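Local coordinates for protein putative phosphomannomutase (Thermus thermophilus, PDB 1TUO) that probably acts as a magnesium-dependent phosphosugar mutase of the phosphohexose mutase family, moving a phosphate group between positions on a sugar, at residues H268-L271 / T272-L276; W421-E425 / A426-F430; E449-R452 / A453-E457. One frame throughout, in Å; residues are numbered along the deposited sequence.

How the contacts relate
The three contacts come in series along the chain, each local to a single helix or hairpin. Contact 1 is part of helix 267-280 in the third alpha/beta/alpha domain of the mutase fold. Contacts 2 and 3 belong to the C-terminal domain: 421-430 is a hairpin in its five-stranded antiparallel sheet, and 449-457 lies on helix 448-459, which packs on that sheet. The centres of contacts 2 and 3 are about 11 Å apart and they touch, Ala426 CB lying 4.0 Å from Leu454 CD1. Contact 1 touches neither; its centre is about 20 Å from that of contact 2 and about 24 Å from that of contact 3. Contact 1 thus lies buried in one domain, while contacts 2 and 3 join hairpin and helix of another.

Contact 1 (H268-L271 / T272-L276)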
ATOM      1  N   HIS A 268      -4.749  -7.928   8.029  1.00 19.55           N
ATOM      2  CA  HIS A 268      -5.554  -7.675   9.222  1.00 19.99           C
ATOM      3  C   HIS A 268      -4.693  -7.927  10.449  1.00 18.57           C
ATOM      4  O   HIS A 268      -4.766  -7.196  11.438  1.00 20.74           O
ATOM      5  CB  HIS A 268      -6.768  -8.605   9.236  1.00 20.43           C
ATOM      6  CG  HIS A 268      -7.594  -8.528   7.989  1.00 22.68           C
ATOM      7  ND1 HIS A 268      -8.468  -7.492   7.737  1.00 22.09           N
ATOM      8  CD2 HIS A 268      -7.641  -9.335   6.903  1.00 22.44           C
ATOM      9  CE1 HIS A 268      -9.019  -7.665   6.547  1.00 25.10           C
ATOM     10  NE2 HIS A 268      -8.533  -8.774   6.020  1.00 25.09           N
ATOM     11  N   GLN A 269      -3.875  -8.972  10.374  1.00 19.45           N
ATOM     12  CA  GLN A 269      -2.988  -9.313  11.472  1.00 18.33           C
ATOM     13  C   GLN A 269      -1.902  -8.250  11.586  1.00 19.00           C
ATOM     14  O   GLN A 269      -1.570  -7.809  12.683  1.00 19.44           O
ATOM     15  CB  GLN A 269      -2.373 -10.691  11.241  1.00 18.99           C
ATOM     16  CG  GLN A 269      -3.404 -11.823  11.334  1.00 19.84           C
ATOM     17  CD  GLN A 269      -2.834 -13.173  10.941  1.00 19.64           C
ATOM     18  OE1 GLN A 269      -2.609 -13.441   9.762  1.00 21.51           O
ATOM     19  NE2 GLN A 269      -2.596 -14.029  11.928  1.00 21.72           N
ATOM     20  N   VAL A 270      -1.360  -7.823  10.454  1.00 17.90           N
ATOM     21  CA  VAL A 270      -0.326  -6.796  10.488  1.00 17.45           C
ATOM     22  C   VAL A 270      -0.872  -5.494  11.046  1.00 16.56           C
ATOM     23  O   VAL A 270      -0.273  -4.888  11.937  1.00 16.77           O
ATOM     24  CB  VAL A 270       0.241  -6.519   9.086  1.00 18.07           C
ATOM     25  CG1 VAL A 270       1.040  -5.208   9.084  1.00 19.56           C
ATOM     26  CG2 VAL A 270       1.120  -7.670   8.658  1.00 20.07           C
ATOM     27  N   LEU A 271      -2.013  -5.062  10.517  1.00 17.31           N
ATOM     28  CA  LEU A 271      -2.611  -3.805  10.950  1.00 17.68           C
ATOM     29  C   LEU A 271      -2.941  -3.772  12.437  1.00 18.16           C
ATOM     30  O   LEU A 271      -2.596  -2.815  13.130  1.00 17.87           O
ATOM     31  CB  LEU A 271      -3.878  -3.512  10.142  1.00 18.00           C
ATOM     32  CG  LEU A 271      -4.604  -2.221  10.514  1.00 19.02           C
ATOM     33  CD1 LEU A 271      -3.697  -1.009  10.292  1.00 19.12           C
ATOM     34  CD2 LEU A 271      -5.870  -2.112   9.668  1.00 21.27           C
ATOM     35  N   THR A 272      -3.607  -4.811  12.932  1.00 17.41           N
ATOM     36  CA  THR A 272      -3.965  -4.839  14.348  1.00 18.30           C
ATOM     37  C   THR A 272      -2.750  -4.990  15.259  1.00 18.66           C
ATOM     38  O   THR A 272      -2.701  -4.392  16.338  1.00 19.58           O
ATOM     39  CB  THR A 272      -4.984  -5.966  14.652  1.00 18.30           C
ATOM     40  OG1 THR A 272      -4.450  -7.234  14.255  1.00 18.11           O
ATOM     41  CG2 THR A 272      -6.279  -5.706  13.908  1.00 19.61           C
ATOM     42  N   THR A 273      -1.771  -5.782  14.831  1.00 18.37           N
ATOM     43  CA  THR A 273      -0.561  -5.977  15.625  1.00 19.66           C
ATOM     44  C   THR A 273       0.170  -4.638  15.753  1.00 20.33           C
ATOM     45  O   THR A 273       0.623  -4.274  16.835  1.00 20.04           O
ATOM     46  CB  THR A 273       0.389  -7.012  14.972  1.00 20.68           C
ATOM     47  OG1 THR A 273      -0.235  -8.307  14.975  1.00 21.69           O
ATOM     48  CG2 THR A 273       1.702  -7.096  15.740  1.00 21.66           C
ATOM     49  N   LEU A 274       0.267  -3.899  14.651  1.00 19.85           N
ATOM     50  CA  LEU A 274       0.944  -2.604  14.681  1.00 19.63           C
ATOM     51  C   LEU A 274       0.106  -1.555  15.404  1.00 20.01           C
ATOM     52  O   LEU A 274       0.645  -0.649  16.037  1.00 20.18           O
ATOM     53  CB  LEU A 274       1.283  -2.133  13.257  1.00 18.71           C
ATOM     54  CG  LEU A 274       2.424  -2.908  12.584  1.00 17.46           C
ATOM     55  CD1 LEU A 274       2.725  -2.291  11.219  1.00 20.34           C
ATOM     56  CD2 LEU A 274       3.680  -2.880  13.465  1.00 20.74           C
ATOM     57  N   ALA A 275      -1.217  -1.671  15.328  1.00 19.41           N
ATOM     58  CA  ALA A 275      -2.063  -0.710  16.023  1.00 18.73           C
ATOM     59  C   ALA A 275      -1.842  -0.888  17.523  1.00 19.59           C
ATOM     60  O   ALA A 275      -1.719   0.087  18.263  1.00 19.59           O
ATOM     61  CB  ALA A 275      -3.537  -0.934  15.683  1.00 19.58           C
ATOM     62  N   LEU A 276      -1.778  -2.140  17.962  1.00 18.81           N
ATOM     63  CA  LEU A 276      -1.576  -2.435  19.377  1.00 20.11           C
ATOM     64  C   LEU A 276      -0.217  -1.934  19.842  1.00 20.36           C
ATOM     65  O   LEU A 276      -0.107  -1.292  20.879  1.00 21.84           O
ATOM     66  CB  LEU A 276      -1.664  -3.940  19.630  1.00 20.28           C
ATOM     67  CG  LEU A 276      -1.408  -4.396  21.071  1.00 20.48           C
ATOM     68  CD1 LEU A 276      -2.444  -3.775  21.998  1.00 19.76           C
ATOM     69  CD2 LEU A 276      -1.489  -5.916  21.141  1.00 21.25           C
TER
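His268 O and Gln269 O each accept two hydrogen bonds from the residue four positions on, one from its amide and one from its hydroxyl. Thr272 OG1 gives its proton to His268 O over 2.8 Å, beside the amide bond from Thr272 N. For this the hydroxyl sits between the backbone N and the carbonyl carbon (chi1 57°). Thr273 OG1 bonds to Gln269 O at 2.7 Å; it stands anti to its own carbonyl carbon, beside the backbone N (chi1 -66°), and it and Thr273 N reach that oxygen from opposite faces of its carbonyl plane. Threonine suits both buried places because its hydroxyl can be satisfied by the helix itself.

Further backbone bonds, among them Leu274 N to Val270 O and Ala275 N to Leu271 O, continue the i to i+4 ladder of helix 267-280, which belongs to the third alpha/beta/alpha domain. Helix 296-304 meets Leu271 and Ala275, while Phe370 of helix 366-377 meets Thr272.

Apolar contact is made by Val270 and Leu274, which lie side by side and point the same way, CG1 of Val270 standing 4.0 Å from CD1 of Leu274. Both are buried against helix 348-362, touching Thr351, and Leu274 also meets Leu354 and Leu355, which suits apolar side chains.

Contact 2 (W421-E425 / A426-F430)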
ATOM      1  N   TRP A 421     -23.274  -8.263   5.259  1.00 35.21           N
ATOM      2  CA  TRP A 421     -24.211  -8.962   6.125  1.00 36.95           C
ATOM      3  C   TRP A 421     -23.498  -9.213   7.442  1.00 36.99           C
ATOM      4  O   TRP A 421     -22.413  -9.799   7.478  1.00 36.10           O
ATOM      5  CB  TRP A 421     -24.662 -10.289   5.503  1.00 39.78           C
ATOM      6  CG  TRP A 421     -25.635 -10.116   4.372  1.00 43.62           C
ATOM      7  CD1 TRP A 421     -26.429  -9.031   4.134  1.00 43.90           C
ATOM      8  CD2 TRP A 421     -25.950 -11.073   3.352  1.00 45.48           C
ATOM      9  NE1 TRP A 421     -27.219  -9.252   3.032  1.00 45.79           N
ATOM     10  CE2 TRP A 421     -26.945 -10.498   2.532  1.00 45.95           C
ATOM     11  CE3 TRP A 421     -25.488 -12.363   3.052  1.00 47.01           C
ATOM     12  CZ2 TRP A 421     -27.489 -11.166   1.429  1.00 47.13           C
ATOM     13  CZ3 TRP A 421     -26.029 -13.029   1.953  1.00 47.19           C
ATOM     14  CH2 TRP A 421     -27.019 -12.426   1.157  1.00 48.24           C
ATOM     15  N   LEU A 422     -24.109  -8.759   8.527  1.00 37.48           N
ATOM     16  CA  LEU A 422     -23.513  -8.907   9.843  1.00 38.35           C
ATOM     17  C   LEU A 422     -24.041 -10.131  10.569  1.00 38.49           C
ATOM     18  O   LEU A 422     -25.231 -10.428  10.515  1.00 39.11           O
ATOM     19  CB  LEU A 422     -23.793  -7.659  10.679  1.00 39.73           C
ATOM     20  CG  LEU A 422     -23.481  -6.314  10.017  1.00 40.87           C
ATOM     21  CD1 LEU A 422     -23.857  -5.188  10.972  1.00 41.69           C
ATOM     22  CD2 LEU A 422     -22.009  -6.240   9.642  1.00 40.66           C
ATOM     23  N   TYR A 423     -23.141 -10.833  11.246  1.00 37.45           N
ATOM     24  CA  TYR A 423     -23.492 -12.020  12.012  1.00 37.87           C
ATOM     25  C   TYR A 423     -22.768 -11.928  13.338  1.00 40.30           C
ATOM     26  O   TYR A 423     -21.909 -11.067  13.528  1.00 41.17           O
ATOM     27  CB  TYR A 423     -23.025 -13.289  11.292  1.00 35.13           C
ATOM     28  CG  TYR A 423     -23.635 -13.502   9.933  1.00 31.56           C
ATOM     29  CD1 TYR A 423     -24.911 -14.050   9.797  1.00 30.79           C
ATOM     30  CD2 TYR A 423     -22.942 -13.151   8.777  1.00 28.28           C
ATOM     31  CE1 TYR A 423     -25.474 -14.242   8.545  1.00 28.21           C
ATOM     32  CE2 TYR A 423     -23.497 -13.338   7.524  1.00 28.96           C
ATOM     33  CZ  TYR A 423     -24.765 -13.887   7.415  1.00 27.16           C
ATOM     34  OH  TYR A 423     -25.306 -14.087   6.170  1.00 28.16           O
ATOM     35  N   GLU A 424     -23.121 -12.810  14.262  1.00 42.14           N
ATOM     36  CA  GLU A 424     -22.450 -12.840  15.545  1.00 44.89           C
ATOM     37  C   GLU A 424     -21.144 -13.576  15.260  1.00 45.69           C
ATOM     38  O   GLU A 424     -21.159 -14.736  14.843  1.00 46.36           O
ATOM     39  CB  GLU A 424     -23.282 -13.619  16.566  1.00 46.72           C
ATOM     40  CG  GLU A 424     -22.658 -13.710  17.950  1.00 49.43           C
ATOM     41  CD  GLU A 424     -22.625 -12.373  18.673  1.00 51.17           C
ATOM     42  OE1 GLU A 424     -22.083 -12.320  19.798  1.00 52.62           O
ATOM     43  OE2 GLU A 424     -23.141 -11.378  18.120  1.00 52.55           O
ATOM     44  N   GLU A 425     -20.021 -12.890  15.448  1.00 45.96           N
ATOM     45  CA  GLU A 425     -18.707 -13.488  15.222  1.00 46.56           C
ATOM     46  C   GLU A 425     -18.338 -13.731  13.751  1.00 45.01           C
ATOM     47  O   GLU A 425     -17.330 -14.377  13.464  1.00 45.90           O
ATOM     48  CB  GLU A 425     -18.598 -14.804  16.001  1.00 48.85           C
ATOM     49  CG  GLU A 425     -18.812 -14.652  17.502  1.00 52.13           C
ATOM     50  CD  GLU A 425     -18.786 -15.983  18.234  1.00 53.79           C
ATOM     51  OE1 GLU A 425     -17.786 -16.719  18.095  1.00 55.55           O
ATOM     52  OE2 GLU A 425     -19.763 -16.289  18.948  1.00 54.64           O
ATOM     53  N   ALA A 426     -19.140 -13.219  12.821  1.00 42.50           N
ATOM     54  CA  ALA A 426     -18.848 -13.385  11.398  1.00 38.89           C
ATOM     55  C   ALA A 426     -19.430 -12.254  10.546  1.00 37.05           C
ATOM     56  O   ALA A 426     -20.468 -11.681  10.877  1.00 36.24           O
ATOM     57  CB  ALA A 426     -19.370 -14.729  10.907  1.00 39.97           C
ATOM     58  N   TRP A 427     -18.745 -11.939   9.451  1.00 33.55           N
ATOM     59  CA  TRP A 427     -19.182 -10.893   8.537  1.00 33.28           C
ATOM     60  C   TRP A 427     -18.913 -11.308   7.094  1.00 31.18           C
ATOM     61  O   TRP A 427     -17.874 -11.897   6.784  1.00 29.15           O
ATOM     62  CB  TRP A 427     -18.469  -9.560   8.866  1.00 37.00           C
ATOM     63  CG  TRP A 427     -17.703  -8.920   7.716  1.00 41.88           C
ATOM     64  CD1 TRP A 427     -18.159  -8.687   6.445  1.00 44.03           C
ATOM     65  CD2 TRP A 427     -16.351  -8.441   7.742  1.00 44.15           C
ATOM     66  NE1 TRP A 427     -17.178  -8.105   5.683  1.00 45.67           N
ATOM     67  CE2 TRP A 427     -16.058  -7.939   6.453  1.00 44.68           C
ATOM     68  CE3 TRP A 427     -15.357  -8.385   8.730  1.00 44.70           C
ATOM     69  CZ2 TRP A 427     -14.815  -7.394   6.125  1.00 45.17           C
ATOM     70  CZ3 TRP A 427     -14.120  -7.841   8.401  1.00 44.61           C
ATOM     71  CH2 TRP A 427     -13.862  -7.353   7.109  1.00 45.18           C
ATOM     72  N   VAL A 428     -19.860 -10.994   6.218  1.00 29.34           N
ATOM     73  CA  VAL A 428     -19.742 -11.306   4.801  1.00 27.98           C
ATOM     74  C   VAL A 428     -20.024 -10.043   4.001  1.00 28.77           C
ATOM     75  O   VAL A 428     -21.111  -9.472   4.094  1.00 27.72           O
ATOM     76  CB  VAL A 428     -20.744 -12.393   4.378  1.00 28.18           C
ATOM     77  CG1 VAL A 428     -20.570 -12.707   2.904  1.00 28.02           C
ATOM     78  CG2 VAL A 428     -20.540 -13.642   5.224  1.00 26.07           C
ATOM     79  N   LEU A 429     -19.043  -9.618   3.213  1.00 27.48           N
ATOM     80  CA  LEU A 429     -19.167  -8.408   2.413  1.00 29.16           C
ATOM     81  C   LEU A 429     -19.161  -8.673   0.914  1.00 30.76           C
ATOM     82  O   LEU A 429     -18.260  -9.334   0.398  1.00 29.84           O
ATOM     83  CB  LEU A 429     -18.022  -7.446   2.752  1.00 26.45           C
ATOM     84  CG  LEU A 429     -17.857  -6.187   1.891  1.00 27.00           C
ATOM     85  CD1 LEU A 429     -19.033  -5.247   2.123  1.00 26.79           C
ATOM     86  CD2 LEU A 429     -16.546  -5.495   2.245  1.00 26.03           C
ATOM     87  N   PHE A 430     -20.173  -8.151   0.225  1.00 33.25           N
ATOM     88  CA  PHE A 430     -20.263  -8.285  -1.224  1.00 36.41           C
ATOM     89  C   PHE A 430     -19.950  -6.913  -1.821  1.00 38.35           C
ATOM     90  O   PHE A 430     -20.569  -5.915  -1.450  1.00 38.74           O
ATOM     91  CB  PHE A 430     -21.675  -8.696  -1.668  1.00 36.28           C
ATOM     92  CG  PHE A 430     -22.191  -9.946  -1.014  1.00 35.96           C
ATOM     93  CD1 PHE A 430     -22.747  -9.902   0.260  1.00 36.09           C
ATOM     94  CD2 PHE A 430     -22.145 -11.164  -1.684  1.00 37.17           C
ATOM     95  CE1 PHE A 430     -23.254 -11.054   0.857  1.00 36.12           C
ATOM     96  CE2 PHE A 430     -22.648 -12.322  -1.095  1.00 36.07           C
ATOM     97  CZ  PHE A 430     -23.202 -12.268   0.174  1.00 36.81           C
TER
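Trp421 and Phe430 meet in an edge-to-face (T-shaped) stack across a beta hairpin, formed by strands 419-423 and 426-431 in the antiparallel sheet of the C-terminal domain. The edge of Phe430 points at the face of the indole: the planes stand at 71°, and the centroids of the phenyl and of the six-membered ring of Trp421 are 4.7 Å apart. Phe430 CE1 lies 3.4 Å from Trp421 CE3, offset toward the rim, while CZ comes close to CZ3. Tryptophan suits this place because its wide indole offers a face broad enough for the phenyl edge. CG lies anti to the carbonyl carbon in both residues (chi1 -74° in Trp421), and the rings meet although Phe430 is two residues beyond Val428, the partner of Trp421. Replacing Trp421 with an alanine would probably deprive the Phe430 edge of the face it rests against, opening a gap and leaving the phenyl ring freer to turn.

In the backbone, Trp421 and Val428 form a hydrogen-bonded pair. Trp421 N binds Val428 O at 2.7 Å, and the return bond from Val428 N to Trp421 O is nearly straight at 170°. Leu422 and Trp427 form the next, non-hydrogen-bonded pair, with side chains on the other sheet face, where Trp427 makes a cation-pi contact with Lys420.

On the face of Trp421 and Val428, the lone methyl of Ala426 suits a buried place facing helix 448-459. Tyr423 crosses Val428 at a slant, CE2 to CG2 being 3.8 Å, and near the turn Ala426 O lies in the plane of the tyrosine ring at its edge, 3.6 Å from Tyr423 CD2.

Contact 3 (E449-R452 / A453-E457); sequences ELVR and ALLEE
The backbone runs as one regular alpha-helix, each amide from Ala453 to Glu456 bonding to the carbonyl four residues earlier, as in Leu454 N to Leu450 O at 2.8 Å. This is helix 448-459 of the C-terminal domain, an amphipathic helix whose apolar side packs on the antiparallel sheet.

Leucine and valine suit that side. Leu450 lies across Leu454, with CG 4.0 Å from Leu454 CD1; both leucines also touch Leu408. One turn apart, Val451 and Leu455 meet through CG1 and CD1 at 4.2 Å and rest on strands 440-445 and 382-386. The beta-branched valine, with CG1 anti to the backbone N, sends that methyl toward Leu455.

Arg452 and Glu456 lie on the more exposed side of the helix, which suits charged ends, and form an i to i+4 salt bridge. The arginine chain bends at its second torsion (chi2 58°), and Glu456 is bent too, which brings OE2 to the guanidinium edge. A single carboxylate oxygen does the binding: Glu456 OE2 lies in the guanidinium plane, while the carboxylate is turned 53° against it. A second, weak bond runs from Arg452 NH2 to the same oxygen. The stronger one joins Arg452 NE to Glu456 OE2 on the anti side, a little out of the carboxylate plane, 2.9 Å long and at 164° nearly straight.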
ATOM      1  N   GLU A 449     -12.436 -22.748   8.695  1.00 23.29           N
ATOM      2  CA  GLU A 449     -13.479 -23.655   8.231  1.00 22.85           C
ATOM      3  C   GLU A 449     -14.793 -22.927   8.035  1.00 22.09           C
ATOM      4  O   GLU A 449     -15.497 -23.170   7.052  1.00 21.99           O
ATOM      5  CB  GLU A 449     -13.674 -24.822   9.208  1.00 24.02           C
ATOM      6  CG  GLU A 449     -12.516 -25.806   9.192  1.00 28.03           C
ATOM      7  CD  GLU A 449     -11.234 -25.199   9.718  1.00 29.87           C
ATOM      8  OE1 GLU A 449     -10.158 -25.526   9.175  1.00 31.56           O
ATOM      9  OE2 GLU A 449     -11.304 -24.399  10.678  1.00 32.53           O
ATOM     10  N   LEU A 450     -15.122 -22.035   8.964  1.00 20.99           N
ATOM     11  CA  LEU A 450     -16.366 -21.277   8.854  1.00 20.73           C
ATOM     12  C   LEU A 450     -16.241 -20.271   7.724  1.00 19.58           C
ATOM     13  O   LEU A 450     -17.212 -19.996   7.015  1.00 19.52           O
ATOM     14  CB  LEU A 450     -16.686 -20.551  10.160  1.00 21.85           C
ATOM     15  CG  LEU A 450     -17.974 -19.719  10.109  1.00 23.27           C
ATOM     16  CD1 LEU A 450     -19.156 -20.609   9.708  1.00 22.78           C
ATOM     17  CD2 LEU A 450     -18.227 -19.090  11.464  1.00 24.02           C
ATOM     18  N   VAL A 451     -15.048 -19.705   7.565  1.00 19.55           N
ATOM     19  CA  VAL A 451     -14.812 -18.765   6.481  1.00 19.72           C
ATOM     20  C   VAL A 451     -15.111 -19.478   5.159  1.00 20.50           C
ATOM     21  O   VAL A 451     -15.843 -18.962   4.319  1.00 20.39           O
ATOM     22  CB  VAL A 451     -13.344 -18.277   6.462  1.00 18.90           C
ATOM     23  CG1 VAL A 451     -13.043 -17.531   5.164  1.00 18.67           C
ATOM     24  CG2 VAL A 451     -13.096 -17.370   7.657  1.00 19.68           C
ATOM     25  N   ARG A 452     -14.552 -20.676   4.988  1.00 20.54           N
ATOM     26  CA  ARG A 452     -14.775 -21.427   3.752  1.00 21.79           C
ATOM     27  C   ARG A 452     -16.242 -21.800   3.549  1.00 20.36           C
ATOM     28  O   ARG A 452     -16.758 -21.707   2.431  1.00 22.57           O
ATOM     29  CB  ARG A 452     -13.906 -22.694   3.722  1.00 22.70           C
ATOM     30  CG  ARG A 452     -14.123 -23.577   2.486  1.00 23.99           C
ATOM     31  CD  ARG A 452     -13.857 -22.826   1.179  1.00 25.63           C
ATOM     32  NE  ARG A 452     -14.074 -23.662  -0.006  1.00 25.32           N
ATOM     33  CZ  ARG A 452     -13.281 -24.662  -0.383  1.00 27.77           C
ATOM     34  NH1 ARG A 452     -12.199 -24.965   0.323  1.00 26.34           N
ATOM     35  NH2 ARG A 452     -13.578 -25.372  -1.466  1.00 27.42           N
ATOM     36  N   ALA A 453     -16.917 -22.215   4.619  1.00 19.72           N
ATOM     37  CA  ALA A 453     -18.329 -22.584   4.525  1.00 19.73           C
ATOM     38  C   ALA A 453     -19.148 -21.360   4.102  1.00 21.73           C
ATOM     39  O   ALA A 453     -19.979 -21.431   3.194  1.00 21.89           O
ATOM     40  CB  ALA A 453     -18.830 -23.114   5.869  1.00 17.69           C
ATOM     41  N   LEU A 454     -18.900 -20.229   4.756  1.00 23.00           N
ATOM     42  CA  LEU A 454     -19.617 -19.002   4.423  1.00 22.73           C
ATOM     43  C   LEU A 454     -19.463 -18.632   2.957  1.00 23.71           C
ATOM     44  O   LEU A 454     -20.438 -18.277   2.295  1.00 24.48           O
ATOM     45  CB  LEU A 454     -19.124 -17.844   5.292  1.00 20.92           C
ATOM     46  CG  LEU A 454     -19.614 -17.884   6.737  1.00 22.66           C
ATOM     47  CD1 LEU A 454     -18.891 -16.828   7.563  1.00 20.46           C
ATOM     48  CD2 LEU A 454     -21.118 -17.655   6.759  1.00 22.63           C
ATOM     49  N   LEU A 455     -18.237 -18.706   2.452  1.00 23.92           N
ATOM     50  CA  LEU A 455     -17.981 -18.377   1.059  1.00 26.75           C
ATOM     51  C   LEU A 455     -18.723 -19.333   0.135  1.00 28.58           C
ATOM     52  O   LEU A 455     -19.238 -18.925  -0.903  1.00 30.82           O
ATOM     53  CB  LEU A 455     -16.480 -18.421   0.766  1.00 26.11           C
ATOM     54  CG  LEU A 455     -15.659 -17.224   1.265  1.00 28.04           C
ATOM     55  CD1 LEU A 455     -14.175 -17.496   1.113  1.00 28.48           C
ATOM     56  CD2 LEU A 455     -16.053 -15.985   0.476  1.00 28.26           C
ATOM     57  N   GLU A 456     -18.784 -20.606   0.515  1.00 29.87           N
ATOM     58  CA  GLU A 456     -19.480 -21.598  -0.301  1.00 30.78           C
ATOM     59  C   GLU A 456     -20.980 -21.331  -0.384  1.00 30.99           C
ATOM     60  O   GLU A 456     -21.590 -21.516  -1.438  1.00 32.27           O
ATOM     61  CB  GLU A 456     -19.245 -23.007   0.258  1.00 32.00           C
ATOM     62  CG  GLU A 456     -17.848 -23.568   0.012  1.00 32.05           C
ATOM     63  CD  GLU A 456     -17.541 -23.749  -1.465  1.00 33.82           C
ATOM     64  OE1 GLU A 456     -18.473 -24.076  -2.231  1.00 33.10           O
ATOM     65  OE2 GLU A 456     -16.366 -23.580  -1.856  1.00 33.44           O
ATOM     66  N   GLU A 457     -21.581 -20.909   0.724  1.00 32.29           N
ATOM     67  CA  GLU A 457     -23.014 -20.632   0.740  1.00 33.36           C
ATOM     68  C   GLU A 457     -23.300 -19.250   0.151  1.00 35.09           C
ATOM     69  O   GLU A 457     -24.302 -19.054  -0.536  1.00 34.02           O
ATOM     70  CB  GLU A 457     -23.559 -20.700   2.169  1.00 34.16           C
ATOM     71  CG  GLU A 457     -23.315 -22.020   2.900  1.00 33.64           C
ATOM     72  CD  GLU A 457     -24.052 -23.199   2.287  1.00 34.94           C
ATOM     73  OE1 GLU A 457     -24.079 -24.270   2.929  1.00 33.66           O
ATOM     74  OE2 GLU A 457     -24.598 -23.064   1.171  1.00 34.83           O
TER